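Local coordinates for amino acid ABC superfamily ATP binding cassette transporter, binding protein (PDB 4H5G) that binds L-arginine between its two lobes and probably delivers it to the membrane components of an amino acid ABC importer, at residues N101-L106 with G131-S136; P20-F25 with A127-T132. One frame throughout, in Å; residues are numbered along the deposited sequence. Where two conformers were deposited one is given.

Contact 1. Residues N101-L106 with G131-S136; sequences NKISFL and GTVPES. With ARG (arginine), chain L.
At the N-terminal end of helix 133-141, where one lobe of this periplasmic binding protein type II fold takes hold of the arginine carboxylate, Ile103 packs against Val133 and Pro134. Two conformers were modelled for Ile103, which leaves the detail of its contacts doubtful. In one of them CG2, opposite the backbone N across the CA-CB bond, meets the proline ring, with Ile103 CG2 4.0 Å from Pro134 CG. The longer branch goes to the valine, Ile103 CD1 lying 4.1 Å from Val133 CG1, and in both pairs the side chains cross at about a right angle. Strand 103-108 of the five-stranded mixed sheet is thereby joined to the first turn of the helix that follows strand 125-129. Thr132 is the N-cap: its OG1 accepts from Glu135 N at 3.2 Å. One residue on, Val133 N gives a nearly straight bond to the ligand, 2.8 Å to ARG OXT with an N-H...O angle of 165°. The helix start would probably favour the negative carboxylate, and Arg88 binds the ligand as well. Pro134 CD lies 3.7 Å from ARG CA. Strand 167-171 supplies His169, which touches Ile103 and whose ND1 is hydrogen-bonded to Pro134 O.

Contact 2. Residues P20-F25 with A127-T132; sequences PDYAPF and AAQKGT. With ARG (arginine), chain L; SO4 (sulfate ion), chain C.
The loop 20-25 faces the end of strand 125-129 and the type II turn from Gln129 to Thr132 without backbone pairing, the closest CA atoms, those of Asp21 and Gln129, being 10.5 Å apart. Side chains span that distance. With CG turned away from the backbone N (chi1 -177°) and the chain extended beyond it, Gln129 carries its amide far enough to meet the Asp21 carboxylate, which comes from the opposite direction. Gln129 NE2 lies 2.7 Å from Asp21 OD2, but the bond is bent and weak, the two planes standing 49° apart. Each atom has another partner: Met153 N donates to OD2, and NE2 also donates to the carbonyl of Thr151. The other two oxygens converge on the ligand guanidinium, where ARG NH2 donates to Asp21 OD1 at 2.9 Å and to Gln129 OE1 at 3.0 Å. Tyr22 lays one ring face against the same group, ARG NE sitting 3.4 Å above the ring plane and offset toward its rim. The ring's hydroxyl accepts a hydrogen bond from a water, which also donates to Gln129 OE1 at 2.9 Å, and Tyr22 OH is bonded to Asp171 as well. Back at the turn, Thr132 OG1 donates to Gln129 O at 2.7 Å. A carboxylate oxygen, an amide oxygen and an aromatic face together suit a cationic side chain, consistent with a site for arginine, and because the loop and the strand end both grip NH2, the ligand itself helps to bridge the two sides of the cleft.

In the fold
Both contacts are buried, their centres 9 Å apart, and they share Gly131 and Thr132, where strand 125-129 passes into helix 133-141. Contact 1 stays within one lobe, seating that helix on the strand 103-108 of the same sheet by apolar packing alone; its polar chemistry is turned to the ligand's carboxylate. Contact 2 reaches across the cleft from the loop after strand 13-18, and its chemistry is polar, an anionic carboxylate and a neutral amide gathered round the cationic guanidinium end. The end of the strand, through Gln129, and the start of the helix, through Val133, thus serve opposite ends of one arginine, and the two contacts also touch directly, Glu135 packing on Ala128 and Asn101 on Phe25.

Contact 1. Residues N101-L106 with G131-S136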
loop_
_atom_site.group_PDB
_atom_site.type_symbol
_atom_site.label_atom_id
_atom_site.label_comp_id
_atom_site.label_asym_id
_atom_site.label_seq_id
_atom_site.Cartn_x
_atom_site.Cartn_y
_atom_site.Cartn_z
ATOM N N ASN A 101 3.680 9.459 2.509
ATOM C CA ASN A 101 2.463 10.162 2.104
ATOM C C ASN A 101 1.477 10.306 3.258
ATOM O O ASN A 101 1.678 9.736 4.336
ATOM C CB ASN A 101 1.808 9.459 0.909
ATOM C CG ASN A 101 1.514 8.013 1.181
ATOM O OD1 ASN A 101 2.228 7.116 0.715
ATOM N ND2 ASN A 101 0.460 7.763 1.954
ATOM N N LYS A 102 0.421 11.075 3.023
ATOM C CA LYS A 102 -0.619 11.308 4.016
ATOM C C LYS A 102 -1.695 10.246 3.916
ATOM O O LYS A 102 -1.661 9.390 3.031
ATOM C CB LYS A 102 -1.262 12.676 3.794
ATOM C CG LYS A 102 -0.274 13.821 3.830
ATOM C CD LYS A 102 0.391 13.902 5.184
ATOM C CE LYS A 102 1.332 15.090 5.252
ATOM N NZ LYS A 102 0.635 16.340 4.846
ATOM N N ILE A 103 -2.652 10.304 4.837
ATOM C CA ILE A 103 -3.770 9.376 4.840
ATOM C C ILE A 103 -5.059 10.195 4.743
ATOM O O ILE A 103 -5.199 11.230 5.394
ATOM C CB ILE A 103 -3.732 8.493 6.096
ATOM C CG1 ILE A 103 -2.350 7.831 6.185
ATOM C CG2 ILE A 103 -4.868 7.481 6.072
ATOM C CD1 ILE A 103 -2.113 6.970 7.387
ATOM N N SER A 104 -5.979 9.732 3.900
ATOM C CA SER A 104 -7.154 10.508 3.526
ATOM C C SER A 104 -8.426 9.695 3.551
ATOM O O SER A 104 -8.394 8.465 3.633
ATOM C CB SER A 104 -6.975 11.045 2.104
ATOM O OG SER A 104 -5.781 11.777 1.975
ATOM N N PHE A 105 -9.555 10.391 3.435
ATOM C CA PHE A 105 -10.837 9.718 3.272
ATOM C C PHE A 105 -11.322 9.940 1.848
ATOM O O PHE A 105 -11.286 11.062 1.342
ATOM C CB PHE A 105 -11.879 10.299 4.236
ATOM C CG PHE A 105 -11.636 9.961 5.676
ATOM C CD1 PHE A 105 -12.094 8.771 6.201
ATOM C CD2 PHE A 105 -10.976 10.840 6.513
ATOM C CE1 PHE A 105 -11.882 8.462 7.533
ATOM C CE2 PHE A 105 -10.755 10.529 7.846
ATOM C CZ PHE A 105 -11.214 9.342 8.352
ATOM N N LEU A 106 -11.764 8.868 1.204
ATOM C CA LEU A 106 -12.443 8.962 -0.082
ATOM C C LEU A 106 -13.939 9.041 0.204
ATOM O O LEU A 106 -14.471 8.237 0.979
ATOM C CB LEU A 106 -12.129 7.715 -0.923
ATOM C CG LEU A 106 -12.682 7.701 -2.351
ATOM C CD1 LEU A 106 -11.958 8.720 -3.240
ATOM C CD2 LEU A 106 -12.567 6.281 -2.958
ATOM N N GLY A 131 -6.351 -4.994 9.036
ATOM C CA GLY A 131 -4.933 -5.162 9.290
ATOM C C GLY A 131 -4.083 -3.961 8.915
ATOM O O GLY A 131 -2.878 -4.110 8.755
ATOM N N THR A 132 -4.694 -2.774 8.790
ATOM C CA THR A 132 -3.954 -1.602 8.297
ATOM C C THR A 132 -3.873 -0.432 9.271
ATOM O O THR A 132 -4.653 -0.329 10.222
ATOM C CB THR A 132 -4.522 -1.048 6.958
ATOM O OG1 THR A 132 -5.795 -0.433 7.192
ATOM C CG2 THR A 132 -4.644 -2.148 5.886
ATOM N N VAL A 133 -2.932 0.466 8.988
ATOM C CA VAL A 133 -2.808 1.728 9.718
ATOM C C VAL A 133 -4.060 2.616 9.605
ATOM O O VAL A 133 -4.552 3.093 10.625
ATOM C CB VAL A 133 -1.491 2.482 9.357
ATOM C CG1 VAL A 133 -1.454 3.882 9.987
ATOM C CG2 VAL A 133 -0.284 1.653 9.807
ATOM N N PRO A 134 -4.596 2.832 8.386
ATOM C CA PRO A 134 -5.836 3.625 8.317
ATOM C C PRO A 134 -6.986 3.029 9.139
ATOM O O PRO A 134 -7.809 3.774 9.669
ATOM C CB PRO A 134 -6.176 3.616 6.822
ATOM C CG PRO A 134 -4.851 3.458 6.149
ATOM C CD PRO A 134 -4.061 2.533 7.043
ATOM N N GLU A 135 -7.032 1.701 9.248
ATOM C CA GLU A 135 -8.030 1.052 10.099
ATOM C C GLU A 135 -7.788 1.370 11.572
ATOM O O GLU A 135 -8.710 1.768 12.303
ATOM C CB GLU A 135 -8.021 -0.467 9.887
ATOM C CG GLU A 135 -9.029 -1.209 10.759
ATOM C CD GLU A 135 -8.803 -2.720 10.768
ATOM O OE1 GLU A 135 -9.796 -3.484 10.793
ATOM O OE2 GLU A 135 -7.627 -3.143 10.757
ATOM N N SER A 136 -6.539 1.208 11.998
ATOM C CA SER A 136 -6.161 1.455 13.392
ATOM C C SER A 136 -6.455 2.890 13.796
ATOM O O SER A 136 -6.916 3.155 14.903
ATOM C CB SER A 136 -4.674 1.156 13.610
ATOM O OG SER A 136 -4.390 -0.216 13.433
HETATM N N ARG L . -0.191 1.832 4.458
HETATM C CA ARG L . -1.208 1.025 5.148
HETATM C C ARG L . -0.569 -0.018 6.037
HETATM O O ARG L . 0.616 -0.362 5.898
HETATM C CB ARG L . -2.150 0.345 4.143
HETATM C CG ARG L . -1.448 -0.432 3.032
HETATM C CD ARG L . -2.448 -1.257 2.208
HETATM N NE ARG L . -1.808 -1.868 1.034
HETATM C CZ ARG L . -2.436 -2.596 0.115
HETATM N NH1 ARG L . -1.762 -3.097 -0.919
HETATM N NH2 ARG L . -3.740 -2.819 0.233
HETATM O OXT ARG L . -1.232 -0.543 6.936
#

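Contact 2. Residues P20-F25 with A127-T132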
loop_
_atom_site.group_PDB
_atom_site.type_symbol
_atom_site.label_atom_id
_atom_site.label_comp_id
_atom_site.label_asym_id
_atom_site.label_seq_id
_atom_site.Cartn_x
_atom_site.Cartn_y
_atom_site.Cartn_z
ATOM N N PRO A 20 -2.611 -6.574 -4.612
ATOM C CA PRO A 20 -2.860 -5.679 -5.753
ATOM C C PRO A 20 -4.265 -5.077 -5.797
ATOM O O PRO A 20 -4.985 -5.269 -6.781
ATOM C CB PRO A 20 -2.619 -6.591 -6.959
ATOM C CG PRO A 20 -3.025 -7.939 -6.467
ATOM C CD PRO A 20 -2.645 -7.994 -5.005
ATOM N N ASP A 21 -4.633 -4.342 -4.748
ATOM C CA ASP A 21 -5.929 -3.652 -4.680
ATOM C C ASP A 21 -5.721 -2.183 -4.336
ATOM O O ASP A 21 -6.554 -1.567 -3.680
ATOM C CB ASP A 21 -6.837 -4.297 -3.614
ATOM C CG ASP A 21 -6.235 -4.232 -2.200
ATOM O OD1 ASP A 21 -5.039 -3.934 -2.087
ATOM O OD2 ASP A 21 -6.961 -4.504 -1.213
ATOM N N TYR A 22 -4.620 -1.608 -4.803
ATOM C CA TYR A 22 -4.144 -0.361 -4.198
ATOM C C TYR A 22 -3.387 0.518 -5.198
ATOM O O TYR A 22 -2.245 0.885 -4.958
ATOM C CB TYR A 22 -3.237 -0.722 -2.996
ATOM C CG TYR A 22 -3.426 0.137 -1.743
ATOM C CD1 TYR A 22 -4.688 0.338 -1.196
ATOM C CD2 TYR A 22 -2.337 0.715 -1.095
ATOM C CE1 TYR A 22 -4.872 1.108 -0.033
ATOM C CE2 TYR A 22 -2.506 1.495 0.060
ATOM C CZ TYR A 22 -3.776 1.677 0.577
ATOM O OH TYR A 22 -3.960 2.437 1.719
ATOM N N ALA A 23 -4.023 0.845 -6.321
ATOM C CA ALA A 23 -3.430 1.761 -7.300
ATOM C C ALA A 23 -3.192 3.122 -6.646
ATOM O O ALA A 23 -4.088 3.660 -5.996
ATOM C CB ALA A 23 -4.357 1.917 -8.490
ATOM N N PRO A 24 -2.023 3.740 -6.875
ATOM C CA PRO A 24 -0.974 3.419 -7.853
ATOM C C PRO A 24 0.172 2.547 -7.349
ATOM O O PRO A 24 1.131 2.347 -8.097
ATOM C CB PRO A 24 -0.423 4.809 -8.206
ATOM C CG PRO A 24 -0.505 5.521 -6.894
ATOM C CD PRO A 24 -1.800 5.065 -6.265
ATOM N N PHE A 25 0.088 2.040 -6.123
ATOM C CA PHE A 25 1.175 1.229 -5.561
ATOM C C PHE A 25 1.246 -0.152 -6.209
ATOM O O PHE A 25 2.292 -0.575 -6.692
ATOM C CB PHE A 25 1.002 1.075 -4.045
ATOM C CG PHE A 25 1.213 2.351 -3.274
ATOM C CD1 PHE A 25 2.494 2.808 -3.008
ATOM C CD2 PHE A 25 0.138 3.083 -2.806
ATOM C CE1 PHE A 25 2.693 3.978 -2.301
ATOM C CE2 PHE A 25 0.334 4.246 -2.095
ATOM C CZ PHE A 25 1.612 4.692 -1.839
ATOM N N ALA A 127 -15.442 2.968 6.333
ATOM C CA ALA A 127 -14.806 1.692 5.999
ATOM C C ALA A 127 -13.282 1.850 6.005
ATOM O O ALA A 127 -12.748 2.909 5.671
ATOM C CB ALA A 127 -15.288 1.198 4.642
ATOM N N ALA A 128 -12.579 0.788 6.388
ATOM C CA ALA A 128 -11.118 0.763 6.274
ATOM C C ALA A 128 -10.687 -0.674 6.047
ATOM O O ALA A 128 -11.481 -1.594 6.226
ATOM C CB ALA A 128 -10.469 1.327 7.516
ATOM N N GLN A 129 -9.429 -0.864 5.671
ATOM C CA GLN A 129 -8.948 -2.198 5.298
ATOM C C GLN A 129 -8.435 -2.956 6.517
ATOM O O GLN A 129 -7.696 -2.408 7.332
ATOM C CB GLN A 129 -7.842 -2.071 4.249
ATOM C CG GLN A 129 -7.314 -3.391 3.719
ATOM C CD GLN A 129 -6.556 -3.212 2.420
ATOM O OE1 GLN A 129 -5.834 -2.223 2.233
ATOM N NE2 GLN A 129 -6.719 -4.169 1.505
ATOM N N LYS A 130 -8.828 -4.224 6.641
ATOM C CA LYS A 130 -8.389 -5.063 7.761
ATOM C C LYS A 130 -6.885 -5.142 7.823
ATOM O O LYS A 130 -6.237 -5.361 6.802
ATOM C CB LYS A 130 -8.912 -6.500 7.592
ATOM C CG LYS A 130 -10.405 -6.648 7.821
ATOM C CD LYS A 130 -10.862 -8.107 7.711
ATOM C CE LYS A 130 -12.352 -8.220 8.030
ATOM N NZ LYS A 130 -12.877 -9.612 7.947
ATOM N N GLY A 131 -6.351 -4.994 9.036
ATOM C CA GLY A 131 -4.933 -5.162 9.290
ATOM C C GLY A 131 -4.083 -3.961 8.915
ATOM O O GLY A 131 -2.878 -4.110 8.755
ATOM N N THR A 132 -4.694 -2.774 8.790
ATOM C CA THR A 132 -3.954 -1.602 8.297
ATOM C C THR A 132 -3.873 -0.432 9.271
ATOM O O THR A 132 -4.653 -0.329 10.222
ATOM C CB THR A 132 -4.522 -1.048 6.958
ATOM O OG1 THR A 132 -5.795 -0.433 7.192
ATOM C CG2 THR A 132 -4.644 -2.148 5.886
HETATM N N ARG L . -0.191 1.832 4.458
HETATM C CA ARG L . -1.208 1.025 5.148
HETATM C C ARG L . -0.569 -0.018 6.037
HETATM O O ARG L . 0.616 -0.362 5.898
HETATM C CB ARG L . -2.150 0.345 4.143
HETATM C CG ARG L . -1.448 -0.432 3.032
HETATM C CD ARG L . -2.448 -1.257 2.208
HETATM N NE ARG L . -1.808 -1.868 1.034
HETATM C CZ ARG L . -2.436 -2.596 0.115
HETATM N NH1 ARG L . -1.762 -3.097 -0.919
HETATM N NH2 ARG L . -3.740 -2.819 0.233
HETATM O OXT ARG L . -1.232 -0.543 6.936
HETATM S S SO4 C . -14.638 -9.476 4.292
HETATM O O1 SO4 C . -14.088 -8.175 3.938
HETATM O O2 SO4 C . -15.311 -9.386 5.588
HETATM O O3 SO4 C . -15.594 -9.872 3.259
HETATM O O4 SO4 C . -13.560 -10.466 4.381
HETATM O O HOH W 1 -5.591 0.455 3.378
#